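Local coordinates for CG5036 (Drosophila melanogaster, PDB 4IGU), which probably stimulates GTP hydrolysis by G-protein alpha subunits through its regulator of G-protein signaling domain, and probably also slows their release of GDP, at residues K62-N65 with L69-E72. Sequence-based numbering, arbitrary orientation.
With NA (sodium ion), chain F.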
loop_
_atom_site.group_PDB
_atom_site.type_symbol
_atom_site.label_atom_id
_atom_site.label_comp_id
_atom_site.label_asym_id
_atom_site.label_seq_id
_atom_site.Cartn_x
_atom_site.Cartn_y
_atom_site.Cartn_z
ATOM N N LYS A 62 3.475 -10.580 -7.612
ATOM C CA LYS A 62 4.396 -10.481 -8.746
ATOM C C LYS A 62 5.568 -11.446 -8.638
ATOM O O LYS A 62 6.216 -11.774 -9.642
ATOM C CB LYS A 62 4.862 -9.032 -8.953
ATOM C CG LYS A 62 3.743 -8.124 -9.492
ATOM C CD LYS A 62 4.149 -6.663 -9.594
ATOM C CE LYS A 62 2.998 -5.805 -10.130
ATOM N NZ LYS A 62 2.672 -6.132 -11.560
ATOM N N LYS A 63 5.820 -11.919 -7.422
ATOM C CA LYS A 63 6.919 -12.833 -7.185
ATOM C C LYS A 63 6.572 -14.239 -7.642
ATOM O O LYS A 63 7.469 -15.031 -7.929
ATOM C CB LYS A 63 7.309 -12.828 -5.708
ATOM C CG LYS A 63 7.831 -11.475 -5.232
ATOM C CD LYS A 63 7.828 -11.377 -3.717
ATOM C CE LYS A 63 8.695 -12.452 -3.090
ATOM N NZ LYS A 63 8.719 -12.337 -1.588
ATOM N N GLU A 64 5.274 -14.535 -7.747
ATOM C CA GLU A 64 4.831 -15.888 -8.099
ATOM C C GLU A 64 5.065 -16.269 -9.577
ATOM O O GLU A 64 4.599 -15.592 -10.481
ATOM C CB GLU A 64 3.355 -16.070 -7.735
ATOM C CG GLU A 64 2.861 -17.487 -7.921
ATOM C CD GLU A 64 3.725 -18.490 -7.177
ATOM O OE1 GLU A 64 3.761 -18.406 -5.933
ATOM O OE2 GLU A 64 4.363 -19.357 -7.835
ATOM N N ASN A 65 5.756 -17.381 -9.815
ATOM C CA ASN A 65 6.021 -17.827 -11.183
ATOM C C ASN A 65 5.048 -18.884 -11.721
ATOM O O ASN A 65 4.882 -19.015 -12.929
ATOM C CB ASN A 65 7.443 -18.397 -11.281
ATOM C CG ASN A 65 8.503 -17.371 -11.012
ATOM O OD1 ASN A 65 8.286 -16.168 -11.195
ATOM N ND2 ASN A 65 9.683 -17.838 -10.590
ATOM N N LEU A 69 -0.619 -21.002 -9.002
ATOM C CA LEU A 69 -0.549 -20.264 -7.739
ATOM C C LEU A 69 -0.826 -18.782 -7.983
ATOM O O LEU A 69 -1.371 -18.090 -7.121
ATOM C CB LEU A 69 0.833 -20.450 -7.097
ATOM C CG LEU A 69 1.144 -21.899 -6.738
ATOM C CD1 LEU A 69 2.395 -21.988 -5.902
ATOM C CD2 LEU A 69 -0.061 -22.523 -5.997
ATOM N N VAL A 70 -0.443 -18.285 -9.155
ATOM C CA VAL A 70 -0.863 -16.943 -9.533
ATOM C C VAL A 70 -2.380 -16.852 -9.412
ATOM O O VAL A 70 -2.915 -15.918 -8.803
ATOM C CB VAL A 70 -0.452 -16.583 -10.970
ATOM C CG1 VAL A 70 -1.006 -15.217 -11.327
ATOM C CG2 VAL A 70 1.078 -16.578 -11.121
ATOM N N GLU A 71 -3.077 -17.845 -9.953
ATOM C CA GLU A 71 -4.540 -17.824 -9.935
ATOM C C GLU A 71 -5.081 -17.939 -8.513
ATOM O O GLU A 71 -5.987 -17.202 -8.126
ATOM C CB GLU A 71 -5.113 -18.947 -10.799
ATOM C CG GLU A 71 -6.603 -19.116 -10.587
ATOM C CD GLU A 71 -7.283 -19.866 -11.708
ATOM O OE1 GLU A 71 -6.858 -21.002 -11.994
ATOM O OE2 GLU A 71 -8.257 -19.325 -12.285
ATOM N N GLU A 72 -4.508 -18.856 -7.736
ATOM C CA GLU A 72 -4.942 -19.094 -6.353
ATOM C C GLU A 72 -4.796 -17.827 -5.499
ATOM O O GLU A 72 -5.693 -17.468 -4.723
ATOM C CB GLU A 72 -4.084 -20.216 -5.751
ATOM C CG GLU A 72 -4.566 -20.771 -4.423
ATOM C CD GLU A 72 -5.733 -21.739 -4.576
ATOM O OE1 GLU A 72 -5.854 -22.399 -5.633
ATOM O OE2 GLU A 72 -6.529 -21.832 -3.629
HETATM NA NA NA F . 4.071 -15.565 -13.286
HETATM O O HOH W 1 4.320 -17.403 -14.783
HETATM O O HOH W 2 1.862 -14.842 -14.821
#
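The carboxylate of E64 lies with one face against L69: CB of L69 stands 3.5 Å from CD of E64, almost exactly along the normal to the carboxylate plane. Two observations support this face-on placement. L69 CB is equally far, 3.8 Å, from E64 OE1 and OE2, and L69 CD1 extends the cover on the same face, 4.0 Å from E64 CD. The two oxygens are gripped from beyond these residues, OE1 by a salt bridge to K73 and OE2 by a hydrogen bond from the backbone N of S66, so the group has a leucine face and two polar anchors that should restrict its rotation.

Torsions explain the approach. CG of E64 is anti to its own N (chi1 -173°), which carries the chain toward helix 67-81, and a bend at chi2 (54°) turns the carboxylate over L69. The methylene at that bend rests on the next residue: E64 CG is 3.6 Å from V70 N, a packing contact, and 3.8 Å from V70 CG2. The same methyl reaches backbone as well, with V70 CG2 3.7 Å from E64 O. That carbonyl oxygen also binds a sodium ion at 2.9 Å; water 1, another sodium ligand, donates a hydrogen bond to N65 O.

Replacing E64 with an alanine would probably leave K73 and the S66 amide without their carboxylate partner and uncover one side of L69.

No hydrogen bond joins the two segments directly; the loop packs on the first turn of helix 67-81 through the E64 side chain and carbonyl oxygen. The arrangement belongs to the short connection between helices 50-61 and 67-81, consecutive members of the antiparallel four-helix bundle of the all-helical RGS fold.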